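Long-range contacts in sugar kinase, pfkB family (Thermotoga maritima, PDB 2AJR), which probably phosphorylates a sugar phosphate using ATP, as a phosphofructokinase-like member of the PfkB carbohydrate kinase family, and binds magnesium: residues 21-27 against 104-110; 256-260 against 294-298. One frame throughout, in Å; residues are numbered along the deposited sequence.

Contact 1 (21-27 against 104-110); sequences PALDREI and TRENIEI. With ACT (acetate ion), chain D.
Leu23, Arg25 and Ile27 pair in parallel with the strand that holds Asn107 and Glu109. Leu23 N gives to Arg105 O at 3.0 Å, and Asn107 N to Leu23 O. Arg25 uses both backbone groups: its N reaches Asn107 O at 2.9 Å in a nearly straight bond (175°), and its O takes Glu109 N. Ile27 N then binds Glu109 O. Arg105 NE reaches Pro21 O only weakly, while NH1 gives to Phe123 O and NH2 to Asn20 O.

These are the two central strands of the small four-stranded sheet, consistent with the lid of PfkB kinases. One face, with Leu23, Arg25, Ile27, Glu106 and Ile108, packs partly against the second subunit. Arg25 has CG anti to its backbone N, which sets its chain beside that of Glu106. Arg25 NE meets Glu106 OE2 in a weak salt bridge of 3.5 Å, the carboxylate turned 87° to the guanidinium. Glu106 OE1 has a stronger mate in Arg25 NH1 of the second subunit.

The other face carries Ala22, Asp24, Glu26, Arg105, Asn107 and Glu109 and is largely polar. Asp24 OD1 lies 2.5 Å from Glu109 OE2, with the carboxylate planes 72° apart. Asp24 OD2 has a salt bridge to Lys310 and also lies near a bound acetate. Asn107 OD1 accepts from Phe123 N, and ND2 reaches the acetate weakly. Glu26 OE1 accepts from Lys310 N; the side chain of Glu26 is about 7 Å from the bound magnesium.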
ATOM      1  N   PRO A  21      -8.167 -13.604  -1.267  1.00 32.41           N
ATOM      2  CA  PRO A  21      -8.776 -12.355  -0.822  1.00 33.64           C
ATOM      3  C   PRO A  21      -7.807 -11.203  -0.802  1.00 34.01           C
ATOM      4  O   PRO A  21      -6.599 -11.418  -0.818  1.00 35.31           O
ATOM      5  CB  PRO A  21      -9.164 -12.647   0.631  1.00 33.68           C
ATOM      6  CG  PRO A  21      -9.140 -14.119   0.756  1.00 34.78           C
ATOM      7  CD  PRO A  21      -8.086 -14.584  -0.174  1.00 32.35           C
ATOM      8  N   ALA A  22      -8.328  -9.980  -0.728  1.00 33.94           N
ATOM      9  CA  ALA A  22      -7.460  -8.814  -0.605  1.00 33.32           C
ATOM     10  C   ALA A  22      -8.098  -7.738   0.260  1.00 34.48           C
ATOM     11  O   ALA A  22      -9.310  -7.666   0.357  1.00 37.65           O
ATOM     12  CB  ALA A  22      -7.115  -8.271  -1.974  1.00 30.89           C
ATOM     13  N   LEU A  23      -7.266  -6.940   0.919  1.00 34.29           N
ATOM     14  CA  LEU A  23      -7.672  -5.636   1.411  1.00 35.39           C
ATOM     15  C   LEU A  23      -7.445  -4.626   0.297  1.00 35.50           C
ATOM     16  O   LEU A  23      -6.343  -4.498  -0.210  1.00 38.75           O
ATOM     17  CB  LEU A  23      -6.838  -5.234   2.620  1.00 36.22           C
ATOM     18  CG  LEU A  23      -7.223  -5.979   3.885  1.00 40.21           C
ATOM     19  CD1 LEU A  23      -6.123  -5.865   4.916  1.00 45.55           C
ATOM     20  CD2 LEU A  23      -8.529  -5.413   4.404  1.00 39.53           C
ATOM     21  N   ASP A  24      -8.490  -3.923  -0.096  1.00 35.25           N
ATOM     22  CA  ASP A  24      -8.390  -2.928  -1.141  1.00 35.83           C
ATOM     23  C   ASP A  24      -8.136  -1.594  -0.479  1.00 37.41           C
ATOM     24  O   ASP A  24      -8.939  -1.142   0.341  1.00 40.27           O
ATOM     25  CB  ASP A  24      -9.685  -2.859  -1.955  1.00 33.94           C
ATOM     26  CG  ASP A  24      -9.784  -3.948  -2.990  1.00 39.33           C
ATOM     27  OD1 ASP A  24      -8.764  -4.202  -3.687  1.00 45.47           O
ATOM     28  OD2 ASP A  24     -10.887  -4.552  -3.115  1.00 46.82           O
ATOM     29  N   ARG A  25      -7.005  -0.978  -0.802  1.00 38.16           N
ATOM     30  CA  ARG A  25      -6.761   0.397  -0.424  1.00 36.92           C
ATOM     31  C   ARG A  25      -6.999   1.309  -1.612  1.00 36.05           C
ATOM     32  O   ARG A  25      -6.176   1.377  -2.529  1.00 34.38           O
ATOM     33  CB  ARG A  25      -5.342   0.588   0.086  1.00 38.11           C
ATOM     34  CG  ARG A  25      -5.077   2.069   0.478  1.00 45.49           C
ATOM     35  CD  ARG A  25      -4.191   2.204   1.697  1.00 56.80           C
ATOM     36  NE  ARG A  25      -4.888   1.880   2.944  1.00 63.00           N
ATOM     37  CZ  ARG A  25      -5.741   2.686   3.581  1.00 62.80           C
ATOM     38  NH1 ARG A  25      -6.042   3.892   3.108  1.00 64.89           N
ATOM     39  NH2 ARG A  25      -6.296   2.275   4.709  1.00 60.04           N
ATOM     40  N   GLU A  26      -8.127   2.014  -1.581  1.00 37.17           N
ATOM     41  CA  GLU A  26      -8.477   2.998  -2.606  1.00 37.53           C
ATOM     42  C   GLU A  26      -7.992   4.391  -2.187  1.00 34.29           C
ATOM     43  O   GLU A  26      -8.148   4.823  -1.046  1.00 34.94           O
ATOM     44  CB  GLU A  26      -9.992   3.016  -2.841  1.00 38.22           C
ATOM     45  CG  GLU A  26     -10.667   1.644  -3.147  1.00 40.15           C
ATOM     46  CD  GLU A  26     -12.042   1.465  -2.415  1.00 48.03           C
ATOM     47  OE1 GLU A  26     -13.057   2.052  -2.904  1.00 48.70           O
ATOM     48  OE2 GLU A  26     -12.093   0.740  -1.355  1.00 57.36           O
ATOM     49  N   ILE A  27      -7.386   5.091  -3.126  1.00 32.32           N
ATOM     50  CA  ILE A  27      -6.843   6.410  -2.882  1.00 29.68           C
ATOM     51  C   ILE A  27      -7.330   7.263  -4.038  1.00 29.18           C
ATOM     52  O   ILE A  27      -7.202   6.858  -5.190  1.00 29.44           O
ATOM     53  CB  ILE A  27      -5.303   6.377  -2.879  1.00 30.01           C
ATOM     54  CG1 ILE A  27      -4.795   5.223  -2.011  1.00 31.30           C
ATOM     55  CG2 ILE A  27      -4.729   7.709  -2.394  1.00 26.13           C
ATOM     56  CD1 ILE A  27      -3.380   4.821  -2.320  1.00 30.21           C
ATOM     57  N   THR A 104      -2.325 -11.975   3.893  1.00 31.56           N
ATOM     58  CA  THR A 104      -3.342 -11.659   2.922  1.00 31.01           C
ATOM     59  C   THR A 104      -2.907 -10.394   2.177  1.00 32.56           C
ATOM     60  O   THR A 104      -2.445  -9.437   2.783  1.00 33.76           O
ATOM     61  CB  THR A 104      -4.691 -11.429   3.585  1.00 30.65           C
ATOM     62  OG1 THR A 104      -5.182 -12.674   4.102  1.00 28.51           O
ATOM     63  CG2 THR A 104      -5.701 -10.856   2.564  1.00 30.71           C
ATOM     64  N   ARG A 105      -3.050 -10.384   0.863  1.00 31.33           N
ATOM     65  CA  ARG A 105      -2.522  -9.283   0.078  1.00 32.74           C
ATOM     66  C   ARG A 105      -3.264  -7.974   0.306  1.00 34.38           C
ATOM     67  O   ARG A 105      -4.448  -7.966   0.595  1.00 34.09           O
ATOM     68  CB  ARG A 105      -2.542  -9.645  -1.402  1.00 32.36           C
ATOM     69  CG  ARG A 105      -3.929  -9.749  -2.028  1.00 27.06           C
ATOM     70  CD  ARG A 105      -3.929 -10.859  -3.011  1.00 31.30           C
ATOM     71  NE  ARG A 105      -5.201 -11.070  -3.697  1.00 36.11           N
ATOM     72  CZ  ARG A 105      -5.471 -10.677  -4.940  1.00 32.86           C
ATOM     73  NH1 ARG A 105      -4.577 -10.016  -5.653  1.00 37.40           N
ATOM     74  NH2 ARG A 105      -6.659 -10.923  -5.467  1.00 35.52           N
ATOM     75  N   GLU A 106      -2.558  -6.861   0.210  1.00 38.41           N
ATOM     76  CA  GLU A 106      -3.221  -5.572   0.168  1.00 39.91           C
ATOM     77  C   GLU A 106      -3.005  -5.055  -1.241  1.00 39.16           C
ATOM     78  O   GLU A 106      -1.867  -4.884  -1.657  1.00 39.41           O
ATOM     79  CB  GLU A 106      -2.666  -4.597   1.209  1.00 38.78           C
ATOM     80  CG  GLU A 106      -3.399  -3.221   1.218  1.00 43.84           C
ATOM     81  CD  GLU A 106      -2.841  -2.174   2.222  1.00 46.07           C
ATOM     82  OE1 GLU A 106      -1.607  -2.118   2.424  1.00 61.33           O
ATOM     83  OE2 GLU A 106      -3.642  -1.379   2.785  1.00 61.34           O
ATOM     84  N   ASN A 107      -4.094  -4.852  -1.985  1.00 37.73           N
ATOM     85  CA  ASN A 107      -4.030  -4.232  -3.305  1.00 35.85           C
ATOM     86  C   ASN A 107      -4.257  -2.739  -3.211  1.00 36.52           C
ATOM     87  O   ASN A 107      -4.913  -2.254  -2.283  1.00 37.64           O
ATOM     88  CB  ASN A 107      -5.051  -4.858  -4.258  1.00 34.81           C
ATOM     89  CG  ASN A 107      -4.733  -6.303  -4.569  1.00 35.45           C
ATOM     90  OD1 ASN A 107      -3.630  -6.784  -4.295  1.00 34.33           O
ATOM     91  ND2 ASN A 107      -5.697  -7.007  -5.115  1.00 31.49           N
ATOM     92  N   ILE A 108      -3.721  -2.016  -4.187  1.00 35.73           N
ATOM     93  CA  ILE A 108      -3.791  -0.556  -4.198  1.00 35.68           C
ATOM     94  C   ILE A 108      -4.436  -0.066  -5.490  1.00 35.52           C
ATOM     95  O   ILE A 108      -4.042  -0.473  -6.570  1.00 38.15           O
ATOM     96  CB  ILE A 108      -2.383   0.057  -4.022  1.00 35.35           C
ATOM     97  CG1 ILE A 108      -1.862  -0.260  -2.607  1.00 34.25           C
ATOM     98  CG2 ILE A 108      -2.419   1.547  -4.267  1.00 31.80           C
ATOM     99  CD1 ILE A 108      -0.416   0.042  -2.389  1.00 34.86           C
ATOM    100  N   GLU A 109      -5.455   0.777  -5.363  1.00 35.68           N
ATOM    101  CA  GLU A 109      -6.130   1.367  -6.513  1.00 35.04           C
ATOM    102  C   GLU A 109      -6.128   2.882  -6.338  1.00 34.06           C
ATOM    103  O   GLU A 109      -6.668   3.399  -5.371  1.00 34.38           O
ATOM    104  CB  GLU A 109      -7.559   0.834  -6.649  1.00 35.85           C
ATOM    105  CG  GLU A 109      -7.682  -0.711  -6.764  1.00 36.34           C
ATOM    106  CD  GLU A 109      -7.894  -1.402  -5.411  1.00 36.86           C
ATOM    107  OE1 GLU A 109      -8.317  -0.723  -4.455  1.00 38.65           O
ATOM    108  OE2 GLU A 109      -7.644  -2.618  -5.294  1.00 40.47           O
ATOM    109  N   ILE A 110      -5.460   3.573  -7.251  1.00 33.38           N
ATOM    110  CA  ILE A 110      -5.427   5.027  -7.276  1.00 32.26           C
ATOM    111  C   ILE A 110      -6.396   5.498  -8.364  1.00 32.92           C
ATOM    112  O   ILE A 110      -6.274   5.122  -9.525  1.00 31.89           O
ATOM    113  CB  ILE A 110      -3.998   5.536  -7.544  1.00 32.31           C
ATOM    114  CG1 ILE A 110      -3.046   4.989  -6.468  1.00 31.77           C
ATOM    115  CG2 ILE A 110      -3.970   7.074  -7.575  1.00 24.40           C
ATOM    116  CD1 ILE A 110      -1.590   5.002  -6.845  1.00 31.88           C
TER
HETATM  117  C   ACT D 321     -10.331  -7.029  -5.900  1.00 39.16           C
HETATM  118  O   ACT D 321      -9.118  -6.652  -5.618  1.00 36.56           O
HETATM  119  OXT ACT D 321     -11.311  -6.415  -5.359  1.00 39.69           O
HETATM  120  CH3 ACT D 321     -10.631  -8.195  -6.798  1.00 32.50           C
HETATM  121  O   HOH W   1      -4.675 -12.913  -0.383  1.00 25.85           O

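Contact 2 (256-260 against 294-298); sequences LIRSK and AKFGF
The Phe298 ring carries the CG2 methyl of Ile257 over one face. This CH-pi contact puts Ile257 CG2 3.6 Å from the ring centroid, 16° off the normal. The far end of the ring meets backbone: Phe298 CZ lies 3.6 Å from Ser259 N, at an oblique approach. The ring of Phe325 meets the same ring at a steep angle. Phe298 CG is anti to the backbone N (chi1 -164°), and this carries the ring out from the helix to the strand. The other branch of Ile257 reaches Ala294, at its carbonyl O and its CB. Ile257 CD1 rests 3.9 Å from Ala294 O and 4.0 Å from Ala294 CB. Ala294 O is itself taken by Phe298 N inside the helix. With an alanine here in place of Phe298, the Ile257 methyl would probably lose the ring it lies on, and a gap would open beside Ser259 N. Lys295 brings its backbone N and its CG near Ile257 CD1; its NZ pairs with Glu292. The short axes of 294-298 and 256-259 run 17° apart and come within 9.8 Å. Strands 245-249 and 325-329 flank strand 254-259 in the large sheet, and Tyr275 of helix 271-286 touches both Ile257 and Phe298.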
ATOM      1  N   LEU A 256     -27.446  -9.599 -26.629  1.00 28.06           N
ATOM      2  CA  LEU A 256     -26.425  -8.589 -26.341  1.00 27.21           C
ATOM      3  C   LEU A 256     -27.044  -7.485 -25.538  1.00 27.63           C
ATOM      4  O   LEU A 256     -28.006  -6.868 -25.986  1.00 31.57           O
ATOM      5  CB  LEU A 256     -25.865  -8.001 -27.624  1.00 27.62           C
ATOM      6  CG  LEU A 256     -24.818  -6.892 -27.492  1.00 29.53           C
ATOM      7  CD1 LEU A 256     -23.630  -7.339 -26.635  1.00 23.52           C
ATOM      8  CD2 LEU A 256     -24.352  -6.449 -28.904  1.00 24.70           C
ATOM      9  N   ILE A 257     -26.501  -7.254 -24.346  1.00 27.45           N
ATOM     10  CA  ILE A 257     -26.941  -6.193 -23.447  1.00 28.02           C
ATOM     11  C   ILE A 257     -25.938  -5.043 -23.579  1.00 30.91           C
ATOM     12  O   ILE A 257     -24.716  -5.261 -23.432  1.00 30.77           O
ATOM     13  CB  ILE A 257     -26.966  -6.677 -21.961  1.00 27.09           C
ATOM     14  CG1 ILE A 257     -27.795  -7.953 -21.820  1.00 26.27           C
ATOM     15  CG2 ILE A 257     -27.512  -5.613 -21.062  1.00 18.80           C
ATOM     16  CD1 ILE A 257     -27.668  -8.610 -20.491  1.00 29.86           C
ATOM     17  N   ARG A 258     -26.429  -3.838 -23.861  1.00 31.33           N
ATOM     18  CA  ARG A 258     -25.544  -2.679 -24.014  1.00 31.64           C
ATOM     19  C   ARG A 258     -25.928  -1.550 -23.089  1.00 31.83           C
ATOM     20  O   ARG A 258     -27.115  -1.240 -22.950  1.00 29.90           O
ATOM     21  CB  ARG A 258     -25.641  -2.113 -25.409  1.00 31.11           C
ATOM     22  CG  ARG A 258     -25.182  -3.000 -26.519  1.00 32.76           C
ATOM     23  CD  ARG A 258     -25.204  -2.176 -27.752  1.00 35.06           C
ATOM     24  NE  ARG A 258     -24.725  -2.879 -28.923  1.00 46.48           N
ATOM     25  CZ  ARG A 258     -23.481  -2.830 -29.388  1.00 49.90           C
ATOM     26  NH1 ARG A 258     -22.540  -2.149 -28.737  1.00 53.35           N
ATOM     27  NH2 ARG A 258     -23.181  -3.485 -30.512  1.00 49.20           N
ATOM     28  N   SER A 259     -24.926  -0.916 -22.484  1.00 31.68           N
ATOM     29  CA  SER A 259     -25.157   0.331 -21.772  1.00 32.97           C
ATOM     30  C   SER A 259     -25.591   1.403 -22.772  1.00 32.35           C
ATOM     31  O   SER A 259     -24.936   1.588 -23.781  1.00 31.22           O
ATOM     32  CB  SER A 259     -23.885   0.787 -21.066  1.00 33.47           C
ATOM     33  OG  SER A 259     -24.036   2.107 -20.578  1.00 27.83           O
ATOM     34  N   LYS A 260     -26.697   2.092 -22.499  1.00 32.75           N
ATOM     35  CA  LYS A 260     -27.172   3.178 -23.368  1.00 32.57           C
ATOM     36  C   LYS A 260     -26.172   4.329 -23.449  1.00 34.06           C
ATOM     37  O   LYS A 260     -26.192   5.084 -24.412  1.00 35.77           O
ATOM     38  CB  LYS A 260     -28.528   3.739 -22.892  1.00 32.16           C
ATOM     39  CG  LYS A 260     -29.764   2.876 -23.239  1.00 34.43           C
ATOM     40  CD  LYS A 260     -31.080   3.626 -23.066  1.00 31.26           C
ATOM     41  CE  LYS A 260     -32.271   2.663 -23.030  1.00 35.59           C
ATOM     42  NZ  LYS A 260     -33.622   3.345 -22.906  1.00 26.57           N
ATOM     43  N   ALA A 294     -29.113 -12.224 -16.254  1.00 36.71           N
ATOM     44  CA  ALA A 294     -28.038 -11.405 -16.815  1.00 35.88           C
ATOM     45  C   ALA A 294     -28.416  -9.918 -16.859  1.00 35.36           C
ATOM     46  O   ALA A 294     -27.573  -9.059 -16.607  1.00 35.65           O
ATOM     47  CB  ALA A 294     -27.660 -11.896 -18.191  1.00 35.18           C
ATOM     48  N   LYS A 295     -29.680  -9.626 -17.163  1.00 34.42           N
ATOM     49  CA  LYS A 295     -30.165  -8.240 -17.231  1.00 34.80           C
ATOM     50  C   LYS A 295     -30.113  -7.569 -15.875  1.00 34.43           C
ATOM     51  O   LYS A 295     -29.747  -6.400 -15.760  1.00 35.05           O
ATOM     52  CB  LYS A 295     -31.605  -8.180 -17.767  1.00 33.65           C
ATOM     53  CG  LYS A 295     -31.701  -8.308 -19.301  1.00 35.56           C
ATOM     54  CD  LYS A 295     -33.112  -8.634 -19.797  1.00 36.22           C
ATOM     55  CE  LYS A 295     -34.073  -7.448 -19.656  1.00 37.48           C
ATOM     56  NZ  LYS A 295     -35.453  -7.793 -20.101  1.00 31.96           N
ATOM     57  N   PHE A 296     -30.515  -8.310 -14.851  1.00 33.76           N
ATOM     58  CA  PHE A 296     -30.480  -7.793 -13.500  1.00 34.21           C
ATOM     59  C   PHE A 296     -29.022  -7.631 -13.060  1.00 35.28           C
ATOM     60  O   PHE A 296     -28.674  -6.660 -12.386  1.00 35.66           O
ATOM     61  CB  PHE A 296     -31.237  -8.720 -12.548  1.00 34.21           C
ATOM     62  CG  PHE A 296     -31.427  -8.147 -11.167  1.00 33.18           C
ATOM     63  CD1 PHE A 296     -32.491  -7.310 -10.893  1.00 34.52           C
ATOM     64  CD2 PHE A 296     -30.545  -8.451 -10.150  1.00 29.01           C
ATOM     65  CE1 PHE A 296     -32.670  -6.780  -9.629  1.00 32.77           C
ATOM     66  CE2 PHE A 296     -30.719  -7.932  -8.888  1.00 35.89           C
ATOM     67  CZ  PHE A 296     -31.783  -7.088  -8.625  1.00 34.06           C
ATOM     68  N   GLY A 297     -28.173  -8.573 -13.460  1.00 35.43           N
ATOM     69  CA  GLY A 297     -26.751  -8.486 -13.183  1.00 34.81           C
ATOM     70  C   GLY A 297     -26.182  -7.223 -13.790  1.00 35.26           C
ATOM     71  O   GLY A 297     -25.440  -6.491 -13.126  1.00 37.02           O
ATOM     72  N   PHE A 298     -26.564  -6.953 -15.040  1.00 33.78           N
ATOM     73  CA  PHE A 298     -26.052  -5.800 -15.780  1.00 32.42           C
ATOM     74  C   PHE A 298     -26.481  -4.519 -15.082  1.00 31.34           C
ATOM     75  O   PHE A 298     -25.687  -3.605 -14.939  1.00 31.61           O
ATOM     76  CB  PHE A 298     -26.532  -5.828 -17.249  1.00 32.97           C
ATOM     77  CG  PHE A 298     -25.757  -4.916 -18.164  1.00 31.73           C
ATOM     78  CD1 PHE A 298     -26.119  -3.583 -18.312  1.00 32.55           C
ATOM     79  CD2 PHE A 298     -24.659  -5.386 -18.865  1.00 31.47           C
ATOM     80  CE1 PHE A 298     -25.393  -2.739 -19.145  1.00 32.54           C
ATOM     81  CE2 PHE A 298     -23.930  -4.551 -19.703  1.00 31.71           C
ATOM     82  CZ  PHE A 298     -24.300  -3.227 -19.847  1.00 31.49           C
TER

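How the contacts relate
Contact 1 closes along the chain before contact 2 opens. Their centres are 28 Å apart, on opposite sides of the chain's centre, and their nearest atoms are about 18 Å apart. They share no sheet. Contact 1 lies in the small four-stranded sheet. Contact 2 joins the large mixed sheet to a covering helix, next to strand 325-329, the outermost strand on that side. Both belong to the same PfkB kinase fold. The chain links them indirectly: helix 290-304 of contact 2 ends at Ala304, and with Arg307, Glu309 and His267 this residue forms the magnesium site. Glu309 touches Glu26 of contact 1, which is consistent with the magnesium site lying near the junction of the two sheets.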